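Local coordinates for protein xylooligosaccharide oxidase (Myceliophthora thermophila, PDB 5L6G) that oxidises the C1 hydroxyl of xylooligosaccharides and related sugars to lactones, using a bicovalently bound FAD and reducing molecular oxygen to hydrogen peroxide, at residues A[54-59]-A[419-424]; A[141-146]-A[314-319]; A[251-256]-A[377-382]. One frame throughout, in Å; residues are numbered along the deposited sequence.

Contact 1. Residues A[54-59]-A[419-424]; sequences NDRLPY and GPYPDD. With XYP (beta-D-xylopyranose), chain I.
Arg56 reaches across to Tyr421 with its aliphatic chain and holds a beta-D-xylopyranose with its guanidinium. It sits in a type I beta turn, Asn54 to Leu57, which lies in the loop between helix 45-50 and strand 63-65 in this vanillyl-alcohol-oxidase-type flavoprotein. The turn is closed by Leu57 N on Asn54 O (2.9 Å). An Asx turn is superimposed on it: Arg56 N donates to Asn54 OD1 over 3.0 Å, arriving from above the carbonyl plane, while Asn54 ND2 is held by the carbonyls of Tyr96 and Phe342. Along the Arg56 side chain, CB points toward the loop 419-424 and CG stands anti to the backbone N (chi1 -167°), which carries the chain to Tyr421. There CD makes the closest approach, 3.6 Å from Tyr421 CB, and also touches CG and CD2 of the obliquely set ring. The chain then bends at CG-CD (chi3 67°). NE donates to the carbonyl of Phe342, which helps fix the rotation of the guanidinium, and Leu57 CG lies over the centre of one guanidinium face. The plane is turned 51° from the Tyr421 ring, and CZ is 5.7 Å from the ring centroid, a long and at most weak cation-pi attraction. Tyr421 is placed from its far end by a hydrogen bond of OH to Asp415, and Pro422 CD lies over one ring face toward the rim. The pocket of this sugar, completed by Tyr343, Phe426, Pro454 and Gly455, is distinct from the one that includes the substrate-binding Tyr451, whose side chain is about 11 Å from that of Arg56. At the guanidinium edge, XYP O1 is gripped twice, by Arg56 NH1 at 2.8 Å and by Arg56 NH2 at 3.2 Å.

Contact 2. Residues A[141-146]-A[314-319]; sequences VLYEEG and HDWMEG. With NAG (2-acetamido-2-deoxy-beta-D-glucopyranose), chain E.
Helix 135-146 meets the first turn of helix 316-322 through one aromatic side chain: Tyr143 lies against Trp316 and Met317. CG of Tyr143 is anti to its own amide nitrogen (chi1 -175°), which sends the ring out from its helix to lie against both residues. At one ring carbon, Tyr143 CD1 is 3.5 Å from Trp316 CD1, and the neighbouring CE1 touches Trp316 CB. The ring and the five-membered ring of the indole are tilted by 33°, an oblique pair. Met317 lies on the same side of the Tyr143 ring plane, its CG 3.6 Å from Tyr143 CD2, the two side chains sliding past each other in opposite directions. Bends at both CG-SD and CB-CG bring Met317 SD to 5.1 Å from the centroid of the Tyr143 ring, 46° off its normal, an oblique Met-aromatic contact. The contact thus joins a helix of the FAD-binding PCMH-type domain to a helix that follows strand 308-314, an outer strand of the eight-stranded antiparallel sheet. Asp315 is the N-cap of that helix: Glu318 N donates to Asp315 OD1 over 2.8 Å, nearly in line with the C-O bond. Glu318 in turn accepts from His314 ND1 at its OE2 (2.7 Å), with the carboxylate oxygen in the imidazole plane, while His314 NE2 is bonded to Ser236. The Trp316 side chain also touches Ser172, Pro231 and Val234. At the polar rim a water bridges the segments, 2.9 Å from Tyr143 OH and accepting from Trp316 N, a first-turn amide of the helix; it also has a weak bond to O6 of a glycan N-acetylglucosamine. The C6 of that sugar is 3.8 Å from Asp315 CB.

Contact 3. Residues A[251-256]-A[377-382]; sequences KGWGAL and IIIDMY
Helix 246-261 lies over strand 374-381 with the backbones well apart, Leu256 and Met381 being 9.2 Å from CA to CA and Trp253 and Ile379 10.1 Å, so side chains alone bridge the gap. Trp253 and Ile379 come from opposite directions. With CG trans to the main-chain nitrogen (chi1 -164°), the indole swings its six-membered ring toward the strand, and the methyl CD1 of Ile379 sits over one face, a CH-pi contact. Ile379 CD1 is 3.7 Å from Trp253 CH2 and 3.9 Å from the centroid of the six-membered ring, only 21° off its normal. Three residues on, Leu256 crosses Met381 obliquely: Leu256 CD2 lies 3.8 Å from Met381 SD and also touches CE. The bends at chi2 and chi3 of Met381 lay its thioether against this branched end. Phe409, Leu357 and Trp364 pack round the indole, and Ile378 points to the other side of the strand, where it touches the bound xylose and Arg272. All four touching residues are buried, so the contact probably rests on van der Waals packing, a CH-pi contact and the hydrophobic effect, with no directional polar bond across it.

Overall arrangement
The three contacts lie far apart, with centres 29 to 36 Å from one another, and none touches another. Along the chain the first segments come in the order 1, 2, 3; contacts 2 and 3 both fall between the two segments of contact 1, and their own segments alternate. Contacts 1 and 2 each join a part of the N-terminal FAD-binding region to a part of the chain that borders the eight-stranded antiparallel sheet, at places whose nearest atoms are about 24 Å apart. Contact 3 belongs to that sheet and its helical cover. The substrate-binding residues come from both regions: Thr154 from the FAD-binding part, Arg272 and Glu412 from strands of the sheet.

Contact 1. Residues A[54-59]-A[419-424]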
loop_
_atom_site.group_PDB
_atom_site.type_symbol
_atom_site.label_atom_id
_atom_site.label_comp_id
_atom_site.label_asym_id
_atom_site.label_seq_id
_atom_site.Cartn_x
_atom_site.Cartn_y
_atom_site.Cartn_z
ATOM N N ASN A 54 13.314 3.420 2.242
ATOM C CA ASN A 54 14.032 3.787 1.040
ATOM C C ASN A 54 15.265 4.587 1.410
ATOM O O ASN A 54 15.162 5.769 1.720
ATOM C CB ASN A 54 13.145 4.599 0.091
ATOM C CG ASN A 54 13.753 4.739 -1.308
ATOM O OD1 ASN A 54 14.947 4.470 -1.539
ATOM N ND2 ASN A 54 12.935 5.171 -2.240
ATOM N N ASP A 55 16.423 3.939 1.360
ATOM C CA ASP A 55 17.691 4.594 1.686
ATOM C C ASP A 55 18.060 5.743 0.771
ATOM O O ASP A 55 18.983 6.490 1.068
ATOM C CB ASP A 55 18.840 3.589 1.675
ATOM C CG ASP A 55 18.833 2.699 2.878
ATOM O OD1 ASP A 55 18.609 3.221 3.990
ATOM O OD2 ASP A 55 19.041 1.485 2.701
ATOM N N ARG A 56 17.364 5.866 -0.353
ATOM C CA ARG A 56 17.557 7.022 -1.226
ATOM C C ARG A 56 17.039 8.304 -0.572
ATOM O O ARG A 56 17.461 9.388 -0.955
ATOM C CB ARG A 56 16.828 6.818 -2.538
ATOM C CG ARG A 56 17.199 7.797 -3.631
ATOM C CD ARG A 56 16.504 7.425 -4.940
ATOM N NE ARG A 56 15.060 7.576 -4.915
ATOM C CZ ARG A 56 14.419 8.746 -4.975
ATOM N NH1 ARG A 56 15.093 9.895 -5.022
ATOM N NH2 ARG A 56 13.092 8.775 -4.971
ATOM N N LEU A 57 16.130 8.165 0.398
ATOM C CA LEU A 57 15.371 9.271 0.941
ATOM C C LEU A 57 15.363 9.342 2.477
ATOM O O LEU A 57 14.299 9.269 3.119
ATOM C CB LEU A 57 13.943 9.208 0.404
ATOM C CG LEU A 57 13.792 9.409 -1.101
ATOM C CD1 LEU A 57 12.339 9.156 -1.487
ATOM C CD2 LEU A 57 14.281 10.793 -1.562
ATOM N N PRO A 58 16.552 9.517 3.078
ATOM C CA PRO A 58 16.602 9.763 4.482
ATOM C C PRO A 58 16.150 11.188 4.747
ATOM O O PRO A 58 16.403 12.084 3.923
ATOM C CB PRO A 58 18.078 9.612 4.806
ATOM C CG PRO A 58 18.762 10.109 3.569
ATOM C CD PRO A 58 17.881 9.652 2.445
ATOM N N TYR A 59 15.457 11.375 5.865
ATOM C CA TYR A 59 15.160 12.697 6.375
ATOM C C TYR A 59 15.491 12.738 7.839
ATOM O O TYR A 59 15.456 11.721 8.522
ATOM C CB TYR A 59 13.700 13.063 6.143
ATOM C CG TYR A 59 13.374 13.178 4.680
ATOM C CD1 TYR A 59 13.933 14.192 3.905
ATOM C CD2 TYR A 59 12.548 12.237 4.047
ATOM C CE1 TYR A 59 13.654 14.309 2.564
ATOM C CE2 TYR A 59 12.270 12.330 2.701
ATOM C CZ TYR A 59 12.821 13.365 1.970
ATOM O OH TYR A 59 12.547 13.463 0.655
ATOM N N GLY A 419 23.806 0.326 -4.108
ATOM C CA GLY A 419 24.715 1.458 -4.243
ATOM C C GLY A 419 23.855 2.640 -4.622
ATOM O O GLY A 419 22.633 2.495 -4.787
ATOM N N PRO A 420 24.483 3.807 -4.777
ATOM C CA PRO A 420 23.696 5.004 -4.882
ATOM C C PRO A 420 22.809 5.008 -6.133
ATOM O O PRO A 420 23.192 4.523 -7.196
ATOM C CB PRO A 420 24.739 6.138 -4.878
ATOM C CG PRO A 420 26.028 5.513 -5.228
ATOM C CD PRO A 420 25.934 4.059 -4.847
ATOM N N TYR A 421 21.612 5.543 -5.976
ATOM C CA TYR A 421 20.683 5.616 -7.082
ATOM C C TYR A 421 21.177 6.739 -8.007
ATOM O O TYR A 421 21.481 7.831 -7.545
ATOM C CB TYR A 421 19.273 5.886 -6.594
ATOM C CG TYR A 421 18.291 5.788 -7.717
ATOM C CD1 TYR A 421 17.804 4.557 -8.127
ATOM C CD2 TYR A 421 17.885 6.920 -8.397
ATOM C CE1 TYR A 421 16.922 4.455 -9.184
ATOM C CE2 TYR A 421 17.008 6.843 -9.444
ATOM C CZ TYR A 421 16.551 5.605 -9.855
ATOM O OH TYR A 421 15.689 5.554 -10.898
ATOM N N PRO A 422 21.289 6.460 -9.309
ATOM C CA PRO A 422 21.798 7.483 -10.238
ATOM C C PRO A 422 20.781 8.600 -10.476
ATOM O O PRO A 422 19.600 8.341 -10.591
ATOM C CB PRO A 422 22.027 6.698 -11.513
ATOM C CG PRO A 422 21.007 5.609 -11.449
ATOM C CD PRO A 422 20.911 5.224 -10.009
ATOM N N ASP A 423 21.246 9.842 -10.563
ATOM C CA ASP A 423 20.319 10.973 -10.616
ATOM C C ASP A 423 19.618 11.136 -11.951
ATOM O O ASP A 423 18.601 11.856 -12.041
ATOM C CB ASP A 423 21.045 12.250 -10.184
ATOM C CG ASP A 423 21.602 12.113 -8.806
ATOM O OD1 ASP A 423 20.810 12.185 -7.853
ATOM O OD2 ASP A 423 22.816 11.835 -8.676
ATOM N N ASP A 424 20.130 10.447 -12.966
ATOM C CA ASP A 424 19.475 10.369 -14.259
ATOM C C ASP A 424 18.521 9.177 -14.346
ATOM O O ASP A 424 17.887 8.968 -15.392
ATOM C CB ASP A 424 20.524 10.242 -15.354
ATOM C CG ASP A 424 21.311 8.942 -15.267
ATOM O OD1 ASP A 424 21.969 8.647 -14.248
ATOM O OD2 ASP A 424 21.266 8.194 -16.230
HETATM O O1 XYP I . 13.174 11.955 -4.849
HETATM C C1 XYP I . 12.596 12.440 -6.039
HETATM C C2 XYP I . 13.650 13.241 -6.804
HETATM C C3 XYP I . 13.050 13.701 -8.110
HETATM C C4 XYP I . 12.591 12.481 -8.882
HETATM C C5 XYP I . 11.620 11.667 -8.056
HETATM O O2 XYP I . 14.117 14.371 -6.042
HETATM O O3 XYP I . 14.016 14.393 -8.897
HETATM O O4 XYP I . 11.992 12.932 -10.092
HETATM O O5 XYP I . 12.202 11.312 -6.800
#

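Contact 2. Residues A[141-146]-A[314-319]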
loop_
_atom_site.group_PDB
_atom_site.type_symbol
_atom_site.label_atom_id
_atom_site.label_comp_id
_atom_site.label_asym_id
_atom_site.label_seq_id
_atom_site.Cartn_x
_atom_site.Cartn_y
_atom_site.Cartn_z
ATOM N N VAL A 141 -0.999 -13.380 14.592
ATOM C CA VAL A 141 -1.892 -13.364 15.741
ATOM C C VAL A 141 -3.287 -13.828 15.344
ATOM O O VAL A 141 -3.867 -14.677 16.028
ATOM C CB VAL A 141 -1.966 -11.985 16.413
ATOM C CG1 VAL A 141 -3.019 -12.008 17.522
ATOM C CG2 VAL A 141 -0.612 -11.608 17.004
ATOM N N LEU A 142 -3.823 -13.291 14.246
ATOM C CA LEU A 142 -5.195 -13.588 13.883
ATOM C C LEU A 142 -5.347 -15.063 13.580
ATOM O O LEU A 142 -6.329 -15.679 13.976
ATOM C CB LEU A 142 -5.666 -12.768 12.687
ATOM C CG LEU A 142 -5.708 -11.245 12.848
ATOM C CD1 LEU A 142 -6.273 -10.601 11.599
ATOM C CD2 LEU A 142 -6.467 -10.796 14.085
ATOM N N TYR A 143 -4.364 -15.611 12.872
ATOM C CA TYR A 143 -4.404 -17.007 12.506
ATOM C C TYR A 143 -4.163 -17.914 13.727
ATOM O O TYR A 143 -4.915 -18.851 13.953
ATOM C CB TYR A 143 -3.425 -17.332 11.383
ATOM C CG TYR A 143 -3.592 -18.769 10.951
ATOM C CD1 TYR A 143 -4.674 -19.154 10.163
ATOM C CD2 TYR A 143 -2.724 -19.747 11.395
ATOM C CE1 TYR A 143 -4.871 -20.485 9.809
ATOM C CE2 TYR A 143 -2.915 -21.082 11.053
ATOM C CZ TYR A 143 -3.979 -21.439 10.242
ATOM O OH TYR A 143 -4.144 -22.761 9.896
ATOM N N GLU A 144 -3.115 -17.639 14.495
ATOM C CA GLU A 144 -2.796 -18.465 15.645
ATOM C C GLU A 144 -3.922 -18.480 16.675
ATOM O O GLU A 144 -4.189 -19.514 17.283
ATOM C CB GLU A 144 -1.454 -18.055 16.283
ATOM C CG GLU A 144 -0.269 -18.536 15.449
ATOM C CD GLU A 144 1.108 -18.305 16.067
ATOM O OE1 GLU A 144 1.214 -17.915 17.240
ATOM O OE2 GLU A 144 2.111 -18.519 15.344
ATOM N N GLU A 145 -4.606 -17.357 16.854
ATOM C CA GLU A 145 -5.614 -17.278 17.903
ATOM C C GLU A 145 -6.969 -17.832 17.499
ATOM O O GLU A 145 -7.638 -18.468 18.307
ATOM C CB GLU A 145 -5.758 -15.852 18.397
ATOM C CG GLU A 145 -4.470 -15.351 19.036
ATOM C CD GLU A 145 -4.679 -14.198 19.981
ATOM O OE1 GLU A 145 -5.793 -13.644 20.015
ATOM O OE2 GLU A 145 -3.716 -13.836 20.688
ATOM N N GLY A 146 -7.395 -17.553 16.275
ATOM C CA GLY A 146 -8.720 -17.981 15.850
ATOM C C GLY A 146 -8.833 -18.404 14.409
ATOM O O GLY A 146 -9.938 -18.503 13.893
ATOM N N HIS A 314 -0.473 -24.987 0.429
ATOM C CA HIS A 314 -0.007 -24.455 1.699
ATOM C C HIS A 314 -1.151 -24.389 2.694
ATOM O O HIS A 314 -2.307 -24.311 2.298
ATOM C CB HIS A 314 0.497 -23.006 1.509
ATOM C CG HIS A 314 1.511 -22.834 0.417
ATOM N ND1 HIS A 314 2.806 -23.300 0.512
ATOM C CD2 HIS A 314 1.419 -22.236 -0.792
ATOM C CE1 HIS A 314 3.462 -23.008 -0.595
ATOM N NE2 HIS A 314 2.649 -22.341 -1.394
ATOM N N ASP A 315 -0.844 -24.366 3.984
ATOM C CA ASP A 315 -1.820 -23.825 4.941
ATOM C C ASP A 315 -1.779 -22.304 4.814
ATOM O O ASP A 315 -0.988 -21.768 4.030
ATOM C CB ASP A 315 -1.598 -24.324 6.383
ATOM C CG ASP A 315 -0.378 -23.724 7.075
ATOM O OD1 ASP A 315 0.199 -22.727 6.633
ATOM O OD2 ASP A 315 -0.004 -24.266 8.124
ATOM N N TRP A 316 -2.648 -21.624 5.556
ATOM C CA TRP A 316 -2.806 -20.189 5.431
ATOM C C TRP A 316 -1.502 -19.402 5.652
ATOM O O TRP A 316 -1.146 -18.549 4.843
ATOM C CB TRP A 316 -3.898 -19.686 6.377
ATOM C CG TRP A 316 -4.023 -18.194 6.351
ATOM C CD1 TRP A 316 -3.659 -17.335 7.330
ATOM C CD2 TRP A 316 -4.508 -17.390 5.269
ATOM N NE1 TRP A 316 -3.899 -16.037 6.943
ATOM C CE2 TRP A 316 -4.420 -16.044 5.678
ATOM C CE3 TRP A 316 -5.002 -17.677 3.993
ATOM C CZ2 TRP A 316 -4.820 -14.983 4.859
ATOM C CZ3 TRP A 316 -5.405 -16.627 3.179
ATOM C CH2 TRP A 316 -5.299 -15.290 3.611
ATOM N N MET A 317 -0.791 -19.683 6.736
ATOM C CA MET A 317 0.401 -18.899 7.059
ATOM C C MET A 317 1.545 -19.244 6.121
ATOM O O MET A 317 2.374 -18.391 5.801
ATOM C CB MET A 317 0.863 -19.111 8.504
ATOM C CG MET A 317 0.027 -18.407 9.559
ATOM S SD MET A 317 -0.287 -16.672 9.247
ATOM C CE MET A 317 1.326 -15.885 9.180
ATOM N N GLU A 318 1.600 -20.492 5.690
ATOM C CA GLU A 318 2.632 -20.888 4.758
ATOM C C GLU A 318 2.402 -20.167 3.423
ATOM O O GLU A 318 3.355 -19.790 2.744
ATOM C CB GLU A 318 2.630 -22.403 4.603
ATOM C CG GLU A 318 3.818 -22.960 3.832
ATOM C CD GLU A 318 3.691 -24.459 3.600
ATOM O OE1 GLU A 318 3.360 -25.183 4.571
ATOM O OE2 GLU A 318 3.894 -24.909 2.452
ATOM N N GLY A 319 1.136 -19.965 3.055
ATOM C CA GLY A 319 0.814 -19.172 1.856
ATOM C C GLY A 319 1.357 -17.759 2.006
ATOM O O GLY A 319 1.925 -17.177 1.074
HETATM C C1 NAG E . -3.939 -27.833 4.256
HETATM C C2 NAG E . -2.526 -28.419 4.163
HETATM C C3 NAG E . -2.095 -29.122 5.458
HETATM C C4 NAG E . -2.313 -28.206 6.660
HETATM C C5 NAG E . -3.772 -27.762 6.662
HETATM C C6 NAG E . -4.082 -26.806 7.812
HETATM C C7 NAG E . -1.495 -29.209 2.076
HETATM C C8 NAG E . -1.527 -30.235 0.978
HETATM N N2 NAG E . -2.427 -29.327 3.028
HETATM O O3 NAG E . -0.733 -29.496 5.381
HETATM O O4 NAG E . -1.991 -28.849 7.877
HETATM O O5 NAG E . -4.028 -27.082 5.454
HETATM O O6 NAG E . -5.317 -26.162 7.568
HETATM O O7 NAG E . -0.639 -28.323 2.057
HETATM O O HOH W 1 -4.814 -22.786 7.111
#

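Contact 3. Residues A[251-256]-A[377-382]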
loop_
_atom_site.group_PDB
_atom_site.type_symbol
_atom_site.label_atom_id
_atom_site.label_comp_id
_atom_site.label_asym_id
_atom_site.label_seq_id
_atom_site.Cartn_x
_atom_site.Cartn_y
_atom_site.Cartn_z
ATOM N N LYS A 251 0.270 -9.387 -27.586
ATOM C CA LYS A 251 -0.730 -10.432 -27.796
ATOM C C LYS A 251 -1.083 -11.118 -26.479
ATOM O O LYS A 251 -2.257 -11.465 -26.232
ATOM C CB LYS A 251 -0.211 -11.452 -28.802
ATOM C CG LYS A 251 -0.136 -10.926 -30.229
ATOM C CD LYS A 251 0.651 -11.858 -31.142
ATOM C CE LYS A 251 -0.030 -13.212 -31.275
ATOM N NZ LYS A 251 0.926 -14.288 -31.680
ATOM N N GLY A 252 -0.073 -11.288 -25.631
ATOM C CA GLY A 252 -0.253 -11.953 -24.337
ATOM C C GLY A 252 -1.080 -11.129 -23.386
ATOM O O GLY A 252 -2.040 -11.598 -22.782
ATOM N N TRP A 253 -0.710 -9.864 -23.267
ATOM C CA TRP A 253 -1.409 -8.953 -22.403
ATOM C C TRP A 253 -2.792 -8.683 -22.946
ATOM O O TRP A 253 -3.740 -8.588 -22.175
ATOM C CB TRP A 253 -0.602 -7.656 -22.298
ATOM C CG TRP A 253 -0.940 -6.723 -21.204
ATOM C CD1 TRP A 253 -2.139 -6.543 -20.577
ATOM C CD2 TRP A 253 -0.051 -5.761 -20.650
ATOM N NE1 TRP A 253 -2.036 -5.541 -19.644
ATOM C CE2 TRP A 253 -0.764 -5.032 -19.688
ATOM C CE3 TRP A 253 1.291 -5.442 -20.889
ATOM C CZ2 TRP A 253 -0.179 -4.007 -18.943
ATOM C CZ3 TRP A 253 1.871 -4.422 -20.168
ATOM C CH2 TRP A 253 1.142 -3.725 -19.191
ATOM N N GLY A 254 -2.915 -8.564 -24.269
ATOM C CA GLY A 254 -4.211 -8.295 -24.890
ATOM C C GLY A 254 -5.183 -9.409 -24.535
ATOM O O GLY A 254 -6.348 -9.148 -24.191
ATOM N N ALA A 255 -4.704 -10.654 -24.612
ATOM C CA ALA A 255 -5.522 -11.795 -24.241
ATOM C C ALA A 255 -5.865 -11.759 -22.759
ATOM O O ALA A 255 -7.000 -12.031 -22.386
ATOM C CB ALA A 255 -4.819 -13.093 -24.560
ATOM N N LEU A 256 -4.862 -11.464 -21.933
ATOM C CA LEU A 256 -5.032 -11.503 -20.497
ATOM C C LEU A 256 -6.070 -10.482 -20.026
ATOM O O LEU A 256 -6.923 -10.790 -19.186
ATOM C CB LEU A 256 -3.697 -11.260 -19.805
ATOM C CG LEU A 256 -3.633 -11.366 -18.279
ATOM C CD1 LEU A 256 -3.882 -12.799 -17.815
ATOM C CD2 LEU A 256 -2.274 -10.879 -17.834
ATOM N N ILE A 377 8.419 -4.933 -12.724
ATOM C CA ILE A 377 7.076 -4.414 -12.879
ATOM C C ILE A 377 6.088 -5.471 -12.364
ATOM O O ILE A 377 6.219 -6.667 -12.650
ATOM C CB ILE A 377 6.758 -4.020 -14.343
ATOM C CG1 ILE A 377 5.354 -3.426 -14.452
ATOM C CG2 ILE A 377 6.882 -5.199 -15.293
ATOM C CD1 ILE A 377 5.081 -2.797 -15.804
ATOM N N ILE A 378 5.120 -5.024 -11.581
ATOM C CA ILE A 378 4.031 -5.893 -11.179
ATOM C C ILE A 378 2.764 -5.354 -11.831
ATOM O O ILE A 378 2.514 -4.163 -11.798
ATOM C CB ILE A 378 3.890 -5.954 -9.663
ATOM C CG1 ILE A 378 5.018 -6.793 -9.073
ATOM C CG2 ILE A 378 2.531 -6.516 -9.268
ATOM C CD1 ILE A 378 4.982 -6.877 -7.558
ATOM N N ILE A 379 1.996 -6.230 -12.467
ATOM C CA ILE A 379 0.697 -5.870 -12.985
ATOM C C ILE A 379 -0.279 -6.762 -12.246
ATOM O O ILE A 379 -0.355 -7.965 -12.508
ATOM C CB ILE A 379 0.565 -6.102 -14.519
ATOM C CG1 ILE A 379 1.704 -5.420 -15.274
ATOM C CG2 ILE A 379 -0.775 -5.574 -15.028
ATOM C CD1 ILE A 379 2.061 -6.100 -16.566
ATOM N N ASP A 380 -1.027 -6.179 -11.320
ATOM C CA ASP A 380 -1.955 -6.966 -10.522
ATOM C C ASP A 380 -3.230 -7.182 -11.301
ATOM O O ASP A 380 -3.730 -6.249 -11.929
ATOM C CB ASP A 380 -2.295 -6.239 -9.222
ATOM C CG ASP A 380 -1.158 -6.254 -8.242
ATOM O OD1 ASP A 380 -0.632 -7.334 -7.949
ATOM O OD2 ASP A 380 -0.821 -5.197 -7.716
ATOM N N MET A 381 -3.760 -8.408 -11.260
ATOM C CA MET A 381 -5.102 -8.659 -11.757
ATOM C C MET A 381 -6.076 -8.099 -10.718
ATOM O O MET A 381 -6.421 -8.744 -9.751
ATOM C CB MET A 381 -5.341 -10.170 -12.008
ATOM C CG MET A 381 -4.342 -10.798 -12.955
ATOM S SD MET A 381 -4.262 -10.147 -14.647
ATOM C CE MET A 381 -2.907 -8.992 -14.503
ATOM N N TYR A 382 -6.509 -6.870 -10.942
ATOM C CA TYR A 382 -7.069 -6.035 -9.889
ATOM C C TYR A 382 -8.593 -5.980 -9.938
ATOM O O TYR A 382 -9.271 -6.106 -8.914
ATOM C CB TYR A 382 -6.444 -4.645 -10.040
ATOM C CG TYR A 382 -6.975 -3.567 -9.129
ATOM C CD1 TYR A 382 -8.082 -2.814 -9.489
ATOM C CD2 TYR A 382 -6.360 -3.292 -7.930
ATOM C CE1 TYR A 382 -8.570 -1.820 -8.679
ATOM C CE2 TYR A 382 -6.828 -2.285 -7.105
ATOM C CZ TYR A 382 -7.938 -1.560 -7.481
ATOM O OH TYR A 382 -8.402 -0.571 -6.661
#